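Local coordinates for LP04448p (Drosophila melanogaster, PDB 4QMH), which probably binds tubulin through its TOG domains and, as a member of the XMAP215 family, drives microtubule polymerization, at residues Ala59-Val67 against His95-His105; Pro149-Ala157 against His186-Asn197. One frame throughout, in Å; residues are numbered along the deposited sequence.

Interaction 1. Residues Ala59-Val67 against His95-His105; sequences APALAHRLV and HVRNLFPGFLH
Ala59-Val67 and His95-His105 run side by side in the same direction, their helix axes 8.4 Å apart and only 6° from parallel. This is side-by-side helix packing in the HEAT-repeat-like array of a TOG domain. Ala63 lies against Leu99, and Leu66 against Gly102. Leu99 is a knob in a hole made by Ala59, Leu62, Ala63 and Leu66. With CG anti to the carbonyl carbon (chi1 -57°), the end of the Leu99 side chain comes nearer the other helix than its CB, and Leu99 CD2 lies 3.9 Å from Leu62 CB. Leu66 answers from the other helix. Leu66 CD1 sits 3.6 Å from Phe103 CE1 and 4.1 Å from the CA of Gly102, which has no side chain. At the N-terminal end Asn98 lies beside Ala59 and Pro60, with ND2 3.7 Å from Ala59 CB and OD1 3.8 Å from Pro60 CG. An alanine in place of Asn98 is likely to open a gap beside Pro60 and leave less cover over Ala59. No direct hydrogen bond joins the segments, but one water donates to both Leu66 O and Gly102 O. His95 brings ND1 near Ala59 CB, while its NE2 is bonded to Pro53 O. Helix 71-88 packs on Leu66 through Thr77 and Leu78, and helix 112-129 meets Leu99 and Phe103, where Phe103 and Phe125 form an edge-to-face pair.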
loop_
_atom_site.group_PDB
_atom_site.type_symbol
_atom_site.label_atom_id
_atom_site.label_comp_id
_atom_site.label_asym_id
_atom_site.label_seq_id
_atom_site.Cartn_x
_atom_site.Cartn_y
_atom_site.Cartn_z
ATOM N N ALA A 59 11.434 -11.197 2.851
ATOM C CA ALA A 59 10.625 -10.047 2.432
ATOM C C ALA A 59 10.993 -9.517 1.047
ATOM O O ALA A 59 10.117 -9.324 0.211
ATOM C CB ALA A 59 10.633 -8.921 3.494
ATOM N N PRO A 60 12.290 -9.296 0.784
ATOM C CA PRO A 60 12.634 -8.851 -0.571
ATOM C C PRO A 60 12.304 -9.921 -1.616
ATOM O O PRO A 60 11.900 -9.594 -2.735
ATOM C CB PRO A 60 14.143 -8.613 -0.495
ATOM C CG PRO A 60 14.448 -8.452 0.963
ATOM C CD PRO A 60 13.453 -9.304 1.688
ATOM N N ALA A 61 12.453 -11.184 -1.235
ATOM C CA ALA A 61 12.108 -12.290 -2.123
ATOM C C ALA A 61 10.629 -12.248 -2.490
ATOM O O ALA A 61 10.276 -12.387 -3.657
ATOM C CB ALA A 61 12.458 -13.621 -1.480
ATOM N N LEU A 62 9.770 -12.053 -1.488
ATOM C CA LEU A 62 8.332 -11.942 -1.747
ATOM C C LEU A 62 7.977 -10.709 -2.567
ATOM O O LEU A 62 7.045 -10.741 -3.372
ATOM C CB LEU A 62 7.530 -11.927 -0.444
ATOM C CG LEU A 62 7.443 -13.253 0.308
ATOM C CD1 LEU A 62 6.730 -13.052 1.632
ATOM C CD2 LEU A 62 6.702 -14.269 -0.552
ATOM N N ALA A 63 8.716 -9.628 -2.357
ATOM C CA ALA A 63 8.463 -8.396 -3.100
ATOM C C ALA A 63 8.588 -8.635 -4.611
ATOM O O ALA A 63 7.731 -8.200 -5.399
ATOM C CB ALA A 63 9.404 -7.299 -2.634
ATOM N N HIS A 64 9.626 -9.358 -5.011
ATOM C CA HIS A 64 9.785 -9.711 -6.416
ATOM C C HIS A 64 8.608 -10.551 -6.926
ATOM O O HIS A 64 8.158 -10.394 -8.068
ATOM C CB HIS A 64 11.095 -10.467 -6.641
ATOM C CG HIS A 64 12.310 -9.595 -6.666
ATOM N ND1 HIS A 64 13.170 -9.487 -5.595
ATOM C CD2 HIS A 64 12.821 -8.806 -7.640
ATOM C CE1 HIS A 64 14.154 -8.662 -5.905
ATOM N NE2 HIS A 64 13.966 -8.234 -7.140
ATOM N N ARG A 65 8.110 -11.461 -6.092
ATOM C CA ARG A 65 7.002 -12.310 -6.535
ATOM C C ARG A 65 5.671 -11.554 -6.634
ATOM O O ARG A 65 4.802 -11.911 -7.428
ATOM C CB ARG A 65 6.886 -13.558 -5.638
ATOM C CG ARG A 65 8.198 -14.355 -5.551
ATOM C CD ARG A 65 8.491 -15.259 -6.763
ATOM N NE ARG A 65 8.732 -14.543 -8.015
ATOM C CZ ARG A 65 9.898 -14.017 -8.384
ATOM N NH1 ARG A 65 10.963 -14.109 -7.598
ATOM N NH2 ARG A 65 10.004 -13.409 -9.560
ATOM N N LEU A 66 5.513 -10.497 -5.837
ATOM C CA LEU A 66 4.313 -9.671 -5.912
ATOM C C LEU A 66 4.197 -9.016 -7.287
ATOM O O LEU A 66 3.092 -8.722 -7.742
ATOM C CB LEU A 66 4.344 -8.585 -4.824
ATOM C CG LEU A 66 4.017 -9.034 -3.397
ATOM C CD1 LEU A 66 4.280 -7.919 -2.390
ATOM C CD2 LEU A 66 2.566 -9.474 -3.333
ATOM N N VAL A 67 5.350 -8.771 -7.909
ATOM C CA VAL A 67 5.412 -8.186 -9.257
ATOM C C VAL A 67 5.937 -9.194 -10.281
ATOM O O VAL A 67 6.631 -8.843 -11.241
ATOM C CB VAL A 67 6.279 -6.901 -9.290
ATOM C CG1 VAL A 67 5.702 -5.865 -8.345
ATOM C CG2 VAL A 67 7.739 -7.196 -8.948
ATOM N N HIS A 95 8.072 -5.195 7.640
ATOM C CA HIS A 95 8.258 -5.571 6.242
ATOM C C HIS A 95 7.462 -4.730 5.272
ATOM O O HIS A 95 7.461 -5.001 4.077
ATOM C CB HIS A 95 7.920 -7.049 6.080
ATOM C CG HIS A 95 8.705 -7.905 7.008
ATOM N ND1 HIS A 95 10.067 -8.070 6.874
ATOM C CD2 HIS A 95 8.356 -8.559 8.139
ATOM C CE1 HIS A 95 10.513 -8.834 7.852
ATOM N NE2 HIS A 95 9.494 -9.141 8.640
ATOM N N VAL A 96 6.832 -3.682 5.786
ATOM C CA VAL A 96 6.014 -2.804 4.953
ATOM C C VAL A 96 6.826 -2.152 3.826
ATOM O O VAL A 96 6.386 -2.093 2.673
ATOM C CB VAL A 96 5.293 -1.741 5.827
ATOM C CG1 VAL A 96 4.826 -0.562 4.981
ATOM C CG2 VAL A 96 4.134 -2.384 6.565
ATOM N N ARG A 97 8.029 -1.687 4.143
ATOM C CA ARG A 97 8.867 -1.073 3.118
ATOM C C ARG A 97 9.152 -2.004 1.928
ATOM O O ARG A 97 9.230 -1.555 0.781
ATOM C CB ARG A 97 10.163 -0.568 3.748
ATOM C CG ARG A 97 11.074 0.156 2.809
ATOM C CD ARG A 97 12.271 0.696 3.568
ATOM N NE ARG A 97 13.233 1.280 2.651
ATOM C CZ ARG A 97 13.171 2.530 2.223
ATOM N NH1 ARG A 97 12.189 3.323 2.644
ATOM N NH2 ARG A 97 14.090 2.982 1.381
ATOM N N ASN A 98 9.295 -3.304 2.191
ATOM C CA ASN A 98 9.492 -4.263 1.108
ATOM C C ASN A 98 8.215 -4.589 0.337
ATOM O O ASN A 98 8.227 -4.671 -0.891
ATOM C CB ASN A 98 10.129 -5.559 1.630
ATOM C CG ASN A 98 11.642 -5.456 1.774
ATOM O OD1 ASN A 98 12.367 -5.303 0.786
ATOM N ND2 ASN A 98 12.121 -5.561 3.002
ATOM N N LEU A 99 7.111 -4.764 1.055
ATOM C CA LEU A 99 5.922 -5.375 0.466
ATOM C C LEU A 99 4.872 -4.383 -0.006
ATOM O O LEU A 99 4.169 -4.649 -0.971
ATOM C CB LEU A 99 5.269 -6.341 1.450
ATOM C CG LEU A 99 6.217 -7.437 1.930
ATOM C CD1 LEU A 99 5.522 -8.290 2.987
ATOM C CD2 LEU A 99 6.691 -8.286 0.757
ATOM N N PHE A 100 4.754 -3.257 0.686
ATOM C CA PHE A 100 3.724 -2.273 0.352
ATOM C C PHE A 100 3.819 -1.743 -1.094
ATOM O O PHE A 100 2.799 -1.624 -1.763
ATOM C CB PHE A 100 3.749 -1.136 1.391
ATOM C CG PHE A 100 2.651 -0.112 1.242
ATOM C CD1 PHE A 100 1.323 -0.491 1.106
ATOM C CD2 PHE A 100 2.949 1.245 1.322
ATOM C CE1 PHE A 100 0.314 0.461 1.016
ATOM C CE2 PHE A 100 1.944 2.200 1.220
ATOM C CZ PHE A 100 0.625 1.803 1.071
ATOM N N PRO A 101 5.032 -1.423 -1.581
ATOM C CA PRO A 101 5.092 -0.994 -2.987
ATOM C C PRO A 101 4.488 -2.025 -3.940
ATOM O O PRO A 101 3.830 -1.645 -4.923
ATOM C CB PRO A 101 6.588 -0.840 -3.238
ATOM C CG PRO A 101 7.129 -0.415 -1.874
ATOM C CD PRO A 101 6.330 -1.260 -0.898
ATOM N N GLY A 102 4.688 -3.308 -3.639
ATOM C CA GLY A 102 4.138 -4.370 -4.468
ATOM C C GLY A 102 2.623 -4.462 -4.360
ATOM O O GLY A 102 1.936 -4.695 -5.346
ATOM N N PHE A 103 2.096 -4.294 -3.149
ATOM C CA PHE A 103 0.653 -4.231 -2.956
ATOM C C PHE A 103 0.063 -3.077 -3.757
ATOM O O PHE A 103 -0.971 -3.215 -4.413
ATOM C CB PHE A 103 0.293 -3.998 -1.484
ATOM C CG PHE A 103 0.760 -5.065 -0.543
ATOM C CD1 PHE A 103 1.125 -6.327 -0.986
ATOM C CD2 PHE A 103 0.828 -4.786 0.812
ATOM C CE1 PHE A 103 1.551 -7.292 -0.086
ATOM C CE2 PHE A 103 1.247 -5.750 1.727
ATOM C CZ PHE A 103 1.616 -7.008 1.270
ATOM N N LEU A 104 0.718 -1.923 -3.691
ATOM C CA LEU A 104 0.202 -0.753 -4.382
ATOM C C LEU A 104 0.198 -1.009 -5.876
ATOM O O LEU A 104 -0.725 -0.617 -6.588
ATOM C CB LEU A 104 1.048 0.481 -4.066
ATOM C CG LEU A 104 0.923 1.080 -2.663
ATOM C CD1 LEU A 104 1.943 2.200 -2.497
ATOM C CD2 LEU A 104 -0.508 1.565 -2.401
ATOM N N HIS A 105 1.250 -1.651 -6.363
ATOM C CA HIS A 105 1.339 -1.883 -7.780
ATOM C C HIS A 105 0.222 -2.810 -8.264
ATOM O O HIS A 105 -0.314 -2.626 -9.358
ATOM C CB HIS A 105 2.705 -2.438 -8.155
ATOM C CG HIS A 105 2.950 -2.425 -9.624
ATOM N ND1 HIS A 105 3.199 -1.264 -10.325
ATOM C CD2 HIS A 105 2.939 -3.426 -10.533
ATOM C CE1 HIS A 105 3.355 -1.560 -11.605
ATOM N NE2 HIS A 105 3.197 -2.861 -11.757
HETATM O O HOH W 1 2.451 -5.956 -7.925
#

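Interaction 2. Residues Pro149-Ala157 against His186-Asn197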
loop_
_atom_site.group_PDB
_atom_site.type_symbol
_atom_site.label_atom_id
_atom_site.label_comp_id
_atom_site.label_asym_id
_atom_site.label_seq_id
_atom_site.Cartn_x
_atom_site.Cartn_y
_atom_site.Cartn_z
ATOM N N PRO A 149 -4.823 4.290 -14.616
ATOM C CA PRO A 149 -6.135 4.762 -14.158
ATOM C C PRO A 149 -6.736 3.875 -13.065
ATOM O O PRO A 149 -7.308 4.400 -12.110
ATOM C CB PRO A 149 -6.978 4.714 -15.439
ATOM C CG PRO A 149 -5.986 4.939 -16.528
ATOM C CD PRO A 149 -4.749 4.205 -16.087
ATOM N N ALA A 150 -6.616 2.555 -13.198
ATOM C CA ALA A 150 -7.141 1.654 -12.172
ATOM C C ALA A 150 -6.456 1.900 -10.831
ATOM O O ALA A 150 -7.112 1.978 -9.793
ATOM C CB ALA A 150 -6.981 0.196 -12.591
ATOM N N LEU A 151 -5.133 2.030 -10.853
ATOM C CA LEU A 151 -4.395 2.262 -9.614
ATOM C C LEU A 151 -4.808 3.584 -8.977
ATOM O O LEU A 151 -5.089 3.641 -7.771
ATOM C CB LEU A 151 -2.882 2.213 -9.860
ATOM C CG LEU A 151 -1.991 2.441 -8.637
ATOM C CD1 LEU A 151 -0.610 1.785 -8.831
ATOM C CD2 LEU A 151 -1.849 3.946 -8.358
ATOM N N LYS A 152 -4.875 4.643 -9.774
ATOM C CA LYS A 152 -5.270 5.937 -9.233
ATOM C C LYS A 152 -6.680 5.874 -8.643
ATOM O O LYS A 152 -6.936 6.432 -7.580
ATOM C CB LYS A 152 -5.133 7.052 -10.284
ATOM C CG LYS A 152 -3.678 7.301 -10.694
ATOM C CD LYS A 152 -3.523 8.375 -11.765
ATOM C CE LYS A 152 -4.460 8.176 -12.935
ATOM N NZ LYS A 152 -4.229 9.237 -13.965
ATOM N N THR A 153 -7.592 5.195 -9.330
ATOM C CA THR A 153 -8.949 5.029 -8.818
ATOM C C THR A 153 -8.956 4.348 -7.453
ATOM O O THR A 153 -9.549 4.858 -6.500
ATOM C CB THR A 153 -9.818 4.235 -9.800
ATOM O OG1 THR A 153 -9.847 4.922 -11.056
ATOM C CG2 THR A 153 -11.251 4.095 -9.256
ATOM N N GLU A 154 -8.281 3.206 -7.346
ATOM C CA GLU A 154 -8.272 2.453 -6.088
ATOM C C GLU A 154 -7.559 3.221 -4.990
ATOM O O GLU A 154 -8.005 3.231 -3.845
ATOM C CB GLU A 154 -7.588 1.095 -6.247
ATOM C CG GLU A 154 -8.246 0.146 -7.205
ATOM C CD GLU A 154 -9.582 -0.383 -6.725
ATOM O OE1 GLU A 154 -9.867 -0.333 -5.512
ATOM O OE2 GLU A 154 -10.352 -0.856 -7.581
ATOM N N LEU A 155 -6.447 3.858 -5.342
ATOM C CA LEU A 155 -5.599 4.472 -4.322
ATOM C C LEU A 155 -6.215 5.745 -3.745
ATOM O O LEU A 155 -6.180 5.964 -2.532
ATOM C CB LEU A 155 -4.188 4.713 -4.868
ATOM C CG LEU A 155 -3.120 5.091 -3.849
ATOM C CD1 LEU A 155 -3.216 4.240 -2.572
ATOM C CD2 LEU A 155 -1.743 4.977 -4.487
ATOM N N TRP A 156 -6.807 6.584 -4.592
ATOM C CA TRP A 156 -7.543 7.724 -4.064
ATOM C C TRP A 156 -8.748 7.299 -3.210
ATOM O O TRP A 156 -9.075 7.956 -2.225
ATOM C CB TRP A 156 -7.980 8.687 -5.176
ATOM C CG TRP A 156 -6.856 9.537 -5.709
ATOM C CD1 TRP A 156 -6.419 9.597 -7.003
ATOM C CD2 TRP A 156 -6.023 10.443 -4.963
ATOM N NE1 TRP A 156 -5.380 10.485 -7.109
ATOM C CE2 TRP A 156 -5.109 11.012 -5.874
ATOM C CE3 TRP A 156 -5.961 10.823 -3.617
ATOM C CZ2 TRP A 156 -4.141 11.946 -5.485
ATOM C CZ3 TRP A 156 -5.001 11.745 -3.232
ATOM C CH2 TRP A 156 -4.102 12.300 -4.164
ATOM N N ALA A 157 -9.413 6.206 -3.575
ATOM C CA ALA A 157 -10.549 5.741 -2.781
ATOM C C ALA A 157 -10.052 5.326 -1.410
ATOM O O ALA A 157 -10.687 5.596 -0.396
ATOM C CB ALA A 157 -11.229 4.564 -3.457
ATOM N N HIS A 186 -5.083 15.236 -10.323
ATOM C CA HIS A 186 -6.103 14.200 -10.487
ATOM C C HIS A 186 -7.529 14.670 -10.213
ATOM O O HIS A 186 -8.479 14.055 -10.689
ATOM C CB HIS A 186 -5.744 12.947 -9.674
ATOM C CG HIS A 186 -4.445 12.330 -10.082
ATOM N ND1 HIS A 186 -3.807 11.357 -9.338
ATOM C CD2 HIS A 186 -3.652 12.559 -11.155
ATOM C CE1 HIS A 186 -2.681 11.018 -9.934
ATOM N NE2 HIS A 186 -2.561 11.739 -11.039
ATOM N N ILE A 187 -7.674 15.755 -9.455
ATOM C CA ILE A 187 -8.953 16.427 -9.316
ATOM C C ILE A 187 -9.488 16.783 -10.693
ATOM O O ILE A 187 -10.695 16.881 -10.890
ATOM C CB ILE A 187 -8.799 17.717 -8.492
ATOM C CG1 ILE A 187 -8.812 17.389 -7.004
ATOM C CG2 ILE A 187 -9.901 18.713 -8.824
ATOM C CD1 ILE A 187 -8.414 18.564 -6.158
ATOM N N CYS A 188 -8.573 16.951 -11.645
ATOM C CA CYS A 188 -8.921 17.330 -13.011
ATOM C C CYS A 188 -8.611 16.234 -14.027
ATOM O O CYS A 188 -8.569 16.499 -15.231
ATOM C CB CYS A 188 -8.169 18.592 -13.417
ATOM S SG CYS A 188 -8.596 20.029 -12.426
ATOM N N ASP A 189 -8.385 15.015 -13.546
ATOM C CA ASP A 189 -7.983 13.911 -14.413
ATOM C C ASP A 189 -8.983 13.716 -15.545
ATOM O O ASP A 189 -10.152 14.055 -15.414
ATOM C CB ASP A 189 -7.850 12.622 -13.600
ATOM C CG ASP A 189 -7.018 11.571 -14.300
ATOM O OD1 ASP A 189 -7.596 10.713 -14.999
ATOM O OD2 ASP A 189 -5.782 11.596 -14.148
ATOM N N ARG A 190 -8.503 13.175 -16.657
ATOM C CA ARG A 190 -9.363 12.911 -17.809
ATOM C C ARG A 190 -10.329 11.769 -17.507
ATOM O O ARG A 190 -11.392 11.648 -18.131
ATOM C CB ARG A 190 -8.506 12.567 -19.031
ATOM C CG ARG A 190 -7.549 11.406 -18.791
ATOM C CD ARG A 190 -6.460 11.333 -19.853
ATOM N NE ARG A 190 -5.519 10.245 -19.588
ATOM C CZ ARG A 190 -4.547 10.300 -18.680
ATOM N NH1 ARG A 190 -4.385 11.389 -17.940
ATOM N NH2 ARG A 190 -3.739 9.264 -18.508
ATOM N N ASN A 191 -9.954 10.933 -16.546
ATOM C CA ASN A 191 -10.743 9.768 -16.183
ATOM C C ASN A 191 -11.766 10.124 -15.106
ATOM O O ASN A 191 -11.408 10.640 -14.049
ATOM C CB ASN A 191 -9.821 8.649 -15.695
ATOM C CG ASN A 191 -10.571 7.389 -15.336
ATOM O OD1 ASN A 191 -11.300 7.344 -14.350
ATOM N ND2 ASN A 191 -10.380 6.342 -16.136
ATOM N N ALA A 192 -13.042 9.875 -15.388
ATOM C CA ALA A 192 -14.113 10.259 -14.463
ATOM C C ALA A 192 -14.053 9.594 -13.084
ATOM O O ALA A 192 -14.488 10.185 -12.092
ATOM C CB ALA A 192 -15.492 10.025 -15.106
ATOM N N ASP A 193 -13.557 8.361 -13.029
ATOM C CA ASP A 193 -13.452 7.630 -11.770
ATOM C C ASP A 193 -12.335 8.227 -10.914
ATOM O O ASP A 193 -12.486 8.396 -9.706
ATOM C CB ASP A 193 -13.141 6.151 -12.015
ATOM C CG ASP A 193 -14.263 5.413 -12.734
ATOM O OD1 ASP A 193 -15.402 5.923 -12.749
ATOM O OD2 ASP A 193 -14.002 4.298 -13.256
ATOM N N VAL A 194 -11.208 8.506 -11.558
ATOM C CA VAL A 194 -10.082 9.174 -10.904
ATOM C C VAL A 194 -10.491 10.535 -10.335
ATOM O O VAL A 194 -10.206 10.844 -9.177
ATOM C CB VAL A 194 -8.883 9.320 -11.860
ATOM C CG1 VAL A 194 -7.776 10.167 -11.214
ATOM C CG2 VAL A 194 -8.349 7.946 -12.229
ATOM N N ARG A 195 -11.169 11.338 -11.150
ATOM C CA ARG A 195 -11.667 12.639 -10.708
ATOM C C ARG A 195 -12.555 12.498 -9.486
ATOM O O ARG A 195 -12.378 13.209 -8.497
ATOM C CB ARG A 195 -12.461 13.337 -11.819
ATOM C CG ARG A 195 -11.628 13.953 -12.924
ATOM C CD ARG A 195 -12.409 15.036 -13.700
ATOM N NE ARG A 195 -13.701 14.573 -14.213
ATOM C CZ ARG A 195 -13.866 13.860 -15.326
ATOM N NH1 ARG A 195 -12.821 13.496 -16.054
ATOM N NH2 ARG A 195 -15.086 13.498 -15.710
ATOM N N LYS A 196 -13.524 11.592 -9.557
ATOM C CA LYS A 196 -14.460 11.411 -8.455
ATOM C C LYS A 196 -13.725 11.054 -7.169
ATOM O O LYS A 196 -13.953 11.652 -6.117
ATOM C CB LYS A 196 -15.501 10.335 -8.794
ATOM C CG LYS A 196 -16.409 9.972 -7.633
ATOM C CD LYS A 196 -17.484 8.985 -8.087
ATOM C CE LYS A 196 -18.445 8.648 -6.957
ATOM N NZ LYS A 196 -17.773 7.870 -5.883
ATOM N N ASN A 197 -12.827 10.084 -7.252
ATOM C CA ASN A 197 -12.158 9.600 -6.062
ATOM C C ASN A 197 -11.128 10.606 -5.518
ATOM O O ASN A 197 -10.980 10.753 -4.307
ATOM C CB ASN A 197 -11.541 8.224 -6.321
ATOM C CG ASN A 197 -12.600 7.148 -6.508
ATOM O OD1 ASN A 197 -13.797 7.429 -6.420
ATOM N ND2 ASN A 197 -12.172 5.916 -6.758
HETATM O O HOH W 2 -6.158 8.841 -16.368
HETATM O O HOH W 3 -11.358 3.359 -12.849
#
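The Trp156 and His186 rings meet rim to rim, with their planes at 83°. Trp156 NE1 donates to His186 ND1 at 2.9 Å, and the bond is nearly straight at 169°. The indole N-H can only donate, which makes ND1 the acceptor, and each nitrogen lies in the plane of the other's ring. Lys152 crosses one face of the His186 ring at about a right angle, with Lys152 CD 3.3 Å from His186 CE1. A bend at chi3 (-49°) carries the lysine chain on to Asp189. There Lys152 NZ forms a salt bridge with Asp189 OD2 at 2.8 Å, on the syn side but tilted out of the carboxylate plane. A water links NZ to Asp189 OD1. That same OD1 accepts from Asn191 N in an Asx turn, and Asn191 OD1 then caps helix 192-209 by accepting from Val194 N. These are neighbouring helices of the all-helical TOG domain, a HEAT-repeat-like array, and here they run in nearly the same direction. Val194 fills the middle of the contact, its CG2 3.6 Å from Thr153 OG1 and 3.9 Å from Lys152 CB. Thr153 OG1 also donates to Pro149 O, one turn back, and a water joins it to Asp193 OD2. Further along, Asn197 ND2 donates to Thr153 O at 2.8 Å from above the carbonyl plane. Ala157 N reaches the same oxygen from the opposite face. Beyond the contact, Trp156 also packs on Ala198 and Ala201 of helix 192-209 and on Leu144 of helix 139-145.

The two interactions come in series along one chain. Interaction 1 joins helices 58-66 and 96-106. It closes before interaction 2 joins helix 149-162 to the end of helix 173-186, the loop after it and helix 192-209. Their centres are about 23 Å apart. Both lie in the same TOG domain, and in both the paired helices run nearly parallel. The two interactions touch directly: Leu104 CD2 packs 3.8 Å from Leu155 CD1, and Leu151 CD1 lies against Leu104 O. Helix 96-106 meets helix 58-66 in interaction 1 and touches helix 149-162, which in turn meets helix 192-209 in interaction 2. This continues the row of side-by-side helices along the elongated domain.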